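Putative uncharacterized protein (Paracoccus denitrificans, PDB 3DML) probably reduces and exchanges disulfides in the periplasm as a thioredoxin-like thiol-disulfide oxidoreductase (SoxS) of chemotrophic sulfur oxidation. Local coordinates at residues A[19-31]-A[52-64]. Sequence-based numbering, arbitrary orientation.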
ATOM      1  N   GLU A  19       5.784   9.027 -10.478  1.00 29.63           N
ATOM      2  CA  GLU A  19       6.243   7.622 -10.499  1.00 28.10           C
ATOM      3  C   GLU A  19       5.974   6.948  -9.153  1.00 26.11           C
ATOM      4  O   GLU A  19       6.523   5.891  -8.869  1.00 25.57           O
ATOM      5  CB  GLU A  19       7.725   7.550 -10.846  1.00 29.22           C
ATOM      6  CG  GLU A  19       8.500   8.813 -10.564  1.00 33.42           C
ATOM      7  CD  GLU A  19       8.432   9.247  -9.122  1.00 37.76           C
ATOM      8  OE1 GLU A  19       7.608  10.141  -8.809  1.00 39.97           O
ATOM      9  OE2 GLU A  19       9.198   8.691  -8.303  1.00 40.87           O
ATOM     10  N   LEU A  20       5.116   7.555  -8.335  1.00 23.40           N
ATOM     11  CA  LEU A  20       4.647   6.890  -7.110  1.00 21.05           C
ATOM     12  C   LEU A  20       3.505   5.879  -7.358  1.00 19.24           C
ATOM     13  O   LEU A  20       2.601   6.130  -8.144  1.00 18.44           O
ATOM     14  CB  LEU A  20       4.202   7.931  -6.078  1.00 20.91           C
ATOM     15  CG  LEU A  20       5.146   8.450  -5.001  1.00 23.73           C
ATOM     16  CD1 LEU A  20       6.549   8.675  -5.478  1.00 24.76           C
ATOM     17  CD2 LEU A  20       4.566   9.687  -4.294  1.00 22.74           C
ATOM     18  N   ARG A  21       3.574   4.730  -6.677  1.00 17.03           N
ATOM     19  CA  ARG A  21       2.512   3.723  -6.656  0.50 15.95           C
ATOM     20  C   ARG A  21       2.431   3.152  -5.245  1.00 14.93           C
ATOM     21  O   ARG A  21       3.455   3.026  -4.585  1.00 14.35           O
ATOM     22  CB  ARG A  21       2.833   2.556  -7.594  0.50 15.95           C
ATOM     23  CG  ARG A  21       2.651   2.813  -9.078  0.50 17.76           C
ATOM     24  CD  ARG A  21       3.009   1.557  -9.846  0.50 20.23           C
ATOM     25  NE  ARG A  21       4.462   1.345  -9.892  0.50 24.00           N
ATOM     26  CZ  ARG A  21       5.057   0.163 -10.061  0.50 25.02           C
ATOM     27  NH1 ARG A  21       4.338  -0.955 -10.197  0.50 22.82           N
ATOM     28  NH2 ARG A  21       6.385   0.102 -10.084  0.50 25.28           N
ATOM     29  N   LEU A  22       1.242   2.767  -4.818  1.00 13.89           N
ATOM     30  CA  LEU A  22       1.083   2.077  -3.543  1.00 13.51           C
ATOM     31  C   LEU A  22       0.731   0.630  -3.800  1.00 13.66           C
ATOM     32  O   LEU A  22      -0.347   0.333  -4.311  1.00 14.35           O
ATOM     33  CB  LEU A  22      -0.036   2.704  -2.716  1.00 13.15           C
ATOM     34  CG  LEU A  22      -0.118   2.307  -1.242  1.00 12.79           C
ATOM     35  CD1 LEU A  22       1.081   2.839  -0.433  1.00 13.07           C
ATOM     36  CD2 LEU A  22      -1.377   2.927  -0.711  1.00 13.83           C
ATOM     37  N   LEU A  23       1.634  -0.266  -3.436  1.00 13.34           N
ATOM     38  CA  LEU A  23       1.370  -1.683  -3.524  1.00 14.13           C
ATOM     39  C   LEU A  23       0.681  -2.127  -2.259  1.00 14.79           C
ATOM     40  O   LEU A  23       1.160  -1.854  -1.143  1.00 15.02           O
ATOM     41  CB  LEU A  23       2.674  -2.462  -3.662  1.00 14.21           C
ATOM     42  CG  LEU A  23       3.526  -2.130  -4.867  1.00 16.33           C
ATOM     43  CD1 LEU A  23       4.772  -3.019  -4.826  1.00 19.26           C
ATOM     44  CD2 LEU A  23       2.741  -2.346  -6.152  1.00 17.95           C
HETATM   45  N   MSE A  24      -0.430  -2.820  -2.429  1.00 13.32           N
HETATM   46  CA  MSE A  24      -1.131  -3.380  -1.303  0.50 13.42           C
HETATM   47  C   MSE A  24      -1.024  -4.895  -1.358  1.00 13.60           C
HETATM   48  O   MSE A  24      -1.514  -5.522  -2.307  1.00 13.62           O
HETATM   49  CB  MSE A  24      -2.587  -2.952  -1.337  0.50 13.49           C
HETATM   50  CG  MSE A  24      -3.402  -3.667  -0.302  0.50 13.43           C
HETATM   51 SE   MSE A  24      -5.274  -3.218  -0.419  0.50 15.56          SE
HETATM   52  CE  MSE A  24      -5.704  -3.967   1.322  0.50  9.59           C
ATOM     53  N   PHE A  25      -0.386  -5.474  -0.345  1.00 12.23           N
ATOM     54  CA  PHE A  25      -0.192  -6.911  -0.278  1.00 11.59           C
ATOM     55  C   PHE A  25      -1.275  -7.560   0.555  1.00 12.68           C
ATOM     56  O   PHE A  25      -1.508  -7.162   1.702  1.00 12.16           O
ATOM     57  CB  PHE A  25       1.208  -7.246   0.256  1.00 11.52           C
ATOM     58  CG  PHE A  25       2.293  -6.934  -0.717  1.00 10.78           C
ATOM     59  CD1 PHE A  25       2.720  -7.900  -1.628  1.00 10.87           C
ATOM     60  CD2 PHE A  25       2.870  -5.660  -0.754  1.00  9.82           C
ATOM     61  CE1 PHE A  25       3.735  -7.602  -2.544  1.00 10.81           C
ATOM     62  CE2 PHE A  25       3.878  -5.351  -1.662  1.00 10.20           C
ATOM     63  CZ  PHE A  25       4.316  -6.309  -2.569  1.00  9.62           C
ATOM     64  N   GLU A  26      -1.921  -8.563  -0.039  1.00 13.21           N
ATOM     65  CA  GLU A  26      -3.074  -9.256   0.553  0.50 14.20           C
ATOM     66  C   GLU A  26      -2.868 -10.761   0.606  1.00 14.70           C
ATOM     67  O   GLU A  26      -1.903 -11.280   0.042  1.00 14.34           O
ATOM     68  CB  GLU A  26      -4.314  -9.008  -0.304  0.50 14.77           C
ATOM     69  CG  GLU A  26      -4.702  -7.567  -0.464  0.50 13.74           C
ATOM     70  CD  GLU A  26      -6.175  -7.424  -0.774  0.50 15.29           C
ATOM     71  OE1 GLU A  26      -6.785  -6.449  -0.297  0.50 15.84           O
ATOM     72  OE2 GLU A  26      -6.724  -8.288  -1.490  0.50 16.17           O
ATOM     73  N   GLN A  27      -3.773 -11.467   1.289  1.00 15.47           N
ATOM     74  CA  GLN A  27      -3.830 -12.927   1.238  1.00 15.96           C
ATOM     75  C   GLN A  27      -5.260 -13.352   1.532  1.00 17.39           C
ATOM     76  O   GLN A  27      -6.032 -12.553   2.076  1.00 15.80           O
ATOM     77  CB  GLN A  27      -2.877 -13.576   2.244  1.00 16.87           C
ATOM     78  CG  GLN A  27      -3.231 -13.395   3.741  1.00 16.91           C
ATOM     79  CD  GLN A  27      -2.189 -14.050   4.612  1.00 19.51           C
ATOM     80  OE1 GLN A  27      -1.969 -15.265   4.519  1.00 19.14           O
ATOM     81  NE2 GLN A  27      -1.519 -13.255   5.456  1.00 19.18           N
ATOM     82  N   PRO A  28      -5.631 -14.587   1.139  1.00 18.91           N
ATOM     83  CA  PRO A  28      -6.965 -15.105   1.425  1.00 20.20           C
ATOM     84  C   PRO A  28      -7.300 -15.105   2.901  1.00 20.16           C
ATOM     85  O   PRO A  28      -6.446 -15.409   3.756  1.00 20.32           O
ATOM     86  CB  PRO A  28      -6.902 -16.546   0.890  1.00 21.16           C
ATOM     87  CG  PRO A  28      -5.928 -16.471  -0.206  1.00 20.77           C
ATOM     88  CD  PRO A  28      -4.851 -15.554   0.344  1.00 19.37           C
ATOM     89  N   GLY A  29      -8.546 -14.741   3.193  1.00 21.10           N
ATOM     90  CA  GLY A  29      -9.051 -14.748   4.554  1.00 20.89           C
ATOM     91  C   GLY A  29      -8.541 -13.624   5.436  1.00 20.84           C
ATOM     92  O   GLY A  29      -8.725 -13.668   6.649  1.00 21.87           O
ATOM     93  N   CYS A  30      -7.888 -12.623   4.847  1.00 19.32           N
ATOM     94  CA  CYS A  30      -7.389 -11.502   5.636  1.00 17.70           C
ATOM     95  C   CYS A  30      -8.500 -10.487   5.933  1.00 16.34           C
ATOM     96  O   CYS A  30      -8.909  -9.703   5.067  1.00 14.74           O
ATOM     97  CB  CYS A  30      -6.207 -10.823   4.938  1.00 17.94           C
ATOM     98  SG  CYS A  30      -5.415  -9.563   5.975  1.00 19.77           S
ATOM     99  N   LEU A  31      -8.986 -10.512   7.165  1.00 14.87           N
ATOM    100  CA  LEU A  31     -10.071  -9.629   7.563  1.00 14.54           C
ATOM    101  C   LEU A  31      -9.716  -8.144   7.432  1.00 13.09           C
ATOM    102  O   LEU A  31     -10.537  -7.346   6.983  1.00 12.18           O
ATOM    103  CB  LEU A  31     -10.505  -9.962   8.980  1.00 15.47           C
ATOM    104  CG  LEU A  31     -11.723  -9.247   9.533  1.00 20.97           C
ATOM    105  CD1 LEU A  31     -12.552 -10.292  10.290  1.00 26.35           C
ATOM    106  CD2 LEU A  31     -11.315  -8.137  10.466  1.00 24.81           C
ATOM    107  N   ALA A  52      -2.071  10.634  -6.175  1.00 21.22           N
ATOM    108  CA  ALA A  52      -0.627  10.803  -6.102  1.00 20.46           C
ATOM    109  C   ALA A  52       0.072   9.431  -6.110  1.00 19.57           C
ATOM    110  O   ALA A  52       1.166   9.298  -6.638  1.00 20.51           O
ATOM    111  CB  ALA A  52      -0.255  11.578  -4.850  1.00 20.79           C
ATOM    112  N   ALA A  53      -0.573   8.427  -5.527  1.00 16.97           N
ATOM    113  CA  ALA A  53       0.005   7.089  -5.413  1.00 15.71           C
ATOM    114  C   ALA A  53      -1.030   6.007  -5.692  1.00 14.71           C
ATOM    115  O   ALA A  53      -1.541   5.386  -4.768  1.00 14.36           O
ATOM    116  CB  ALA A  53       0.623   6.904  -4.021  1.00 15.52           C
ATOM    117  N   PRO A  54      -1.334   5.753  -6.978  1.00 14.41           N
ATOM    118  CA  PRO A  54      -2.346   4.762  -7.327  1.00 14.05           C
ATOM    119  C   PRO A  54      -2.049   3.369  -6.734  1.00 13.70           C
ATOM    120  O   PRO A  54      -0.890   2.914  -6.755  1.00 13.17           O
ATOM    121  CB  PRO A  54      -2.272   4.720  -8.865  1.00 14.33           C
ATOM    122  CG  PRO A  54      -1.767   6.030  -9.245  1.00 15.93           C
ATOM    123  CD  PRO A  54      -0.749   6.371  -8.185  1.00 15.46           C
ATOM    124  N   VAL A  55      -3.080   2.706  -6.224  1.00 13.87           N
ATOM    125  CA  VAL A  55      -2.926   1.405  -5.556  1.00 15.63           C
ATOM    126  C   VAL A  55      -2.941   0.245  -6.557  1.00 16.18           C
ATOM    127  O   VAL A  55      -3.648   0.299  -7.578  1.00 16.30           O
ATOM    128  CB  VAL A  55      -3.985   1.198  -4.415  1.00 16.02           C
ATOM    129  CG1 VAL A  55      -5.412   1.152  -4.970  1.00 18.02           C
ATOM    130  CG2 VAL A  55      -3.710  -0.054  -3.593  1.00 18.32           C
ATOM    131  N   GLN A  56      -2.117  -0.761  -6.272  1.00 16.31           N
ATOM    132  CA  GLN A  56      -2.097  -2.009  -7.030  0.50 16.77           C
ATOM    133  C   GLN A  56      -2.035  -3.149  -6.009  1.00 16.71           C
ATOM    134  O   GLN A  56      -1.187  -3.155  -5.112  1.00 17.31           O
ATOM    135  CB  GLN A  56      -0.892  -2.048  -7.974  0.50 17.26           C
ATOM    136  CG  GLN A  56      -0.523  -0.696  -8.653  0.50 18.73           C
ATOM    137  CD  GLN A  56      -1.531  -0.176  -9.701  0.50 20.44           C
ATOM    138  OE1 GLN A  56      -2.322  -0.931 -10.298  0.50 19.02           O
ATOM    139  NE2 GLN A  56      -1.484   1.142  -9.933  0.50 21.08           N
ATOM    140  N   ARG A  57      -2.964  -4.096  -6.100  1.00 15.79           N
ATOM    141  CA  ARG A  57      -2.981  -5.189  -5.152  1.00 15.80           C
ATOM    142  C   ARG A  57      -2.130  -6.348  -5.646  1.00 15.53           C
ATOM    143  O   ARG A  57      -2.091  -6.632  -6.856  1.00 14.97           O
ATOM    144  CB  ARG A  57      -4.401  -5.698  -4.948  1.00 16.58           C
ATOM    145  CG  ARG A  57      -5.357  -4.681  -4.348  1.00 16.80           C
ATOM    146  CD  ARG A  57      -6.687  -5.368  -4.065  1.00 22.13           C
ATOM    147  NE  ARG A  57      -7.635  -4.520  -3.332  1.00 20.03           N
ATOM    148  CZ  ARG A  57      -8.222  -3.484  -3.908  1.00 22.06           C
ATOM    149  NH1 ARG A  57      -7.906  -3.201  -5.167  1.00 20.63           N
ATOM    150  NH2 ARG A  57      -9.101  -2.729  -3.243  1.00 20.06           N
ATOM    151  N   LEU A  58      -1.501  -7.045  -4.707  1.00 14.03           N
ATOM    152  CA  LEU A  58      -0.715  -8.231  -5.007  1.00 13.57           C
ATOM    153  C   LEU A  58      -0.916  -9.192  -3.858  1.00 13.72           C
ATOM    154  O   LEU A  58      -1.327  -8.785  -2.770  1.00 14.76           O
ATOM    155  CB  LEU A  58       0.780  -7.888  -5.120  1.00 13.08           C
ATOM    156  CG  LEU A  58       1.211  -6.906  -6.208  1.00 14.17           C
ATOM    157  CD1 LEU A  58       2.659  -6.486  -5.984  1.00 15.69           C
ATOM    158  CD2 LEU A  58       1.043  -7.538  -7.612  1.00 13.15           C
ATOM    159  N   GLN A  59      -0.624 -10.468  -4.112  1.00 13.31           N
ATOM    160  CA  GLN A  59      -0.714 -11.492  -3.108  1.00 13.73           C
ATOM    161  C   GLN A  59       0.636 -11.643  -2.449  1.00 13.76           C
ATOM    162  O   GLN A  59       1.665 -11.747  -3.126  1.00 12.74           O
ATOM    163  CB  GLN A  59      -1.115 -12.836  -3.734  1.00 14.56           C
ATOM    164  CG  GLN A  59      -2.546 -12.866  -4.235  1.00 17.83           C
ATOM    165  CD  GLN A  59      -3.494 -12.871  -3.076  1.00 21.90           C
ATOM    166  OE1 GLN A  59      -3.355 -13.681  -2.157  1.00 22.90           O
ATOM    167  NE2 GLN A  59      -4.425 -11.939  -3.074  1.00 24.36           N
HETATM  168  N   MSE A  60       0.632 -11.679  -1.118  1.00 13.81           N
HETATM  169  CA  MSE A  60       1.873 -11.797  -0.361  1.00 14.63           C
HETATM  170  C   MSE A  60       2.699 -13.013  -0.778  1.00 15.26           C
HETATM  171  O   MSE A  60       3.930 -12.931  -0.824  1.00 15.18           O
HETATM  172  CB  MSE A  60       1.584 -11.922   1.142  1.00 13.35           C
HETATM  173  CG  MSE A  60       2.870 -12.202   1.937  1.00 15.63           C
HETATM  174 SE   MSE A  60       2.526 -12.245   3.874  1.00 22.29          SE
HETATM  175  CE  MSE A  60       1.483 -13.862   3.951  1.00 16.27           C
ATOM    176  N   ARG A  61       2.046 -14.134  -1.074  1.00 15.93           N
ATOM    177  CA  ARG A  61       2.819 -15.349  -1.370  1.00 17.72           C
ATOM    178  C   ARG A  61       3.244 -15.541  -2.828  1.00 16.95           C
ATOM    179  O   ARG A  61       4.001 -16.462  -3.139  1.00 17.13           O
ATOM    180  CB  ARG A  61       2.137 -16.599  -0.791  1.00 19.23           C
ATOM    181  CG  ARG A  61       2.016 -16.507   0.770  1.00 23.77           C
ATOM    182  CD  ARG A  61       1.624 -17.835   1.415  1.00 27.25           C
ATOM    183  NE  ARG A  61       1.742 -17.781   2.875  1.00 31.62           N
ATOM    184  CZ  ARG A  61       0.809 -17.288   3.684  1.00 32.96           C
ATOM    185  NH1 ARG A  61      -0.319 -16.793   3.177  1.00 33.27           N
ATOM    186  NH2 ARG A  61       1.009 -17.285   4.998  1.00 32.20           N
ATOM    187  N   ASP A  62       2.810 -14.649  -3.711  1.00 15.75           N
ATOM    188  CA  ASP A  62       3.235 -14.717  -5.113  1.00 15.40           C
ATOM    189  C   ASP A  62       4.637 -14.153  -5.312  1.00 15.52           C
ATOM    190  O   ASP A  62       5.090 -13.309  -4.538  1.00 15.21           O
ATOM    191  CB  ASP A  62       2.289 -13.927  -6.025  1.00 14.25           C
ATOM    192  CG  ASP A  62       0.960 -14.600  -6.243  1.00 14.95           C
ATOM    193  OD1 ASP A  62       0.778 -15.773  -5.862  1.00 16.06           O
ATOM    194  OD2 ASP A  62       0.071 -13.923  -6.809  1.00 16.70           O
ATOM    195  N   PRO A  63       5.330 -14.600  -6.374  1.00 15.79           N
ATOM    196  CA  PRO A  63       6.529 -13.910  -6.817  1.00 16.19           C
ATOM    197  C   PRO A  63       6.191 -12.464  -7.147  1.00 16.38           C
ATOM    198  O   PRO A  63       5.070 -12.173  -7.566  1.00 16.18           O
ATOM    199  CB  PRO A  63       6.916 -14.655  -8.120  1.00 15.61           C
ATOM    200  CG  PRO A  63       6.256 -15.922  -8.063  1.00 15.77           C
ATOM    201  CD  PRO A  63       5.034 -15.784  -7.204  1.00 16.30           C
ATOM    202  N   LEU A  64       7.138 -11.554  -6.939  1.00 16.90           N
ATOM    203  CA  LEU A  64       6.917 -10.135  -7.235  1.00 18.81           C
ATOM    204  C   LEU A  64       6.836  -9.865  -8.734  1.00 20.35           C
ATOM    205  O   LEU A  64       7.478 -10.581  -9.500  1.00 21.22           O
ATOM    206  CB  LEU A  64       8.043  -9.301  -6.615  1.00 18.54           C
ATOM    207  CG  LEU A  64       8.006  -9.215  -5.087  1.00 19.55           C
ATOM    208  CD1 LEU A  64       9.308  -8.587  -4.603  1.00 20.38           C
ATOM    209  CD2 LEU A  64       6.798  -8.369  -4.666  1.00 18.74           C
TER
HETATM  210  O   HOH W   1       3.436   9.873  -8.748  1.00 41.16           O
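Gln27 sets CG between its backbone N and carbonyl carbon (chi1 68°), and its extended chain brings the amide to Arg61. Phe25 and Leu58 both place CG anti to the carbonyl carbon and lie side by side, with Phe25 CE1 3.8 Å from Leu58 CD1. Leu64 CD2 meets the edge of the same ring. Strands 20-26 and 55-59 pair in parallel. Six backbone hydrogen bonds run from Leu22 N to Pro54 O (2.9 Å) through to Met60 N to Glu26 O (2.8 Å). On the face bearing Met24, Glu26 and Arg57, Glu26 OE1 makes a long salt bridge to Arg57 NE at 3.7 Å. The carboxylate and guanidinium planes stand 77° apart. Asp37 of helix 31-39 forms the stronger salt bridge to Arg57, through NH2, and also lies close to the like-charged Glu26, a proximity that Arg57 probably offsets.

Beyond the strands, Arg61 NH1 donates to Gln27 OE1 over 2.6 Å, from above the amide's carbonyl plane. Met60 CE lies 3.4 Å from Gln27 NE2, which also bonds Thr77. Replacing Gln27 by alanine removes the amide and is likely to leave Arg61 NH1 and Thr77 OG1 without this partner, and a gap beside Met60 CE. The pairing joins the edge strand to an inner strand of the thioredoxin-like sheet. Strand 20-26 leads through a turn to Cys30 of the CxxC pair, reduced here. Backbone bonds fix the strand register, while side-chain amide and charge contacts join the outgoing ends.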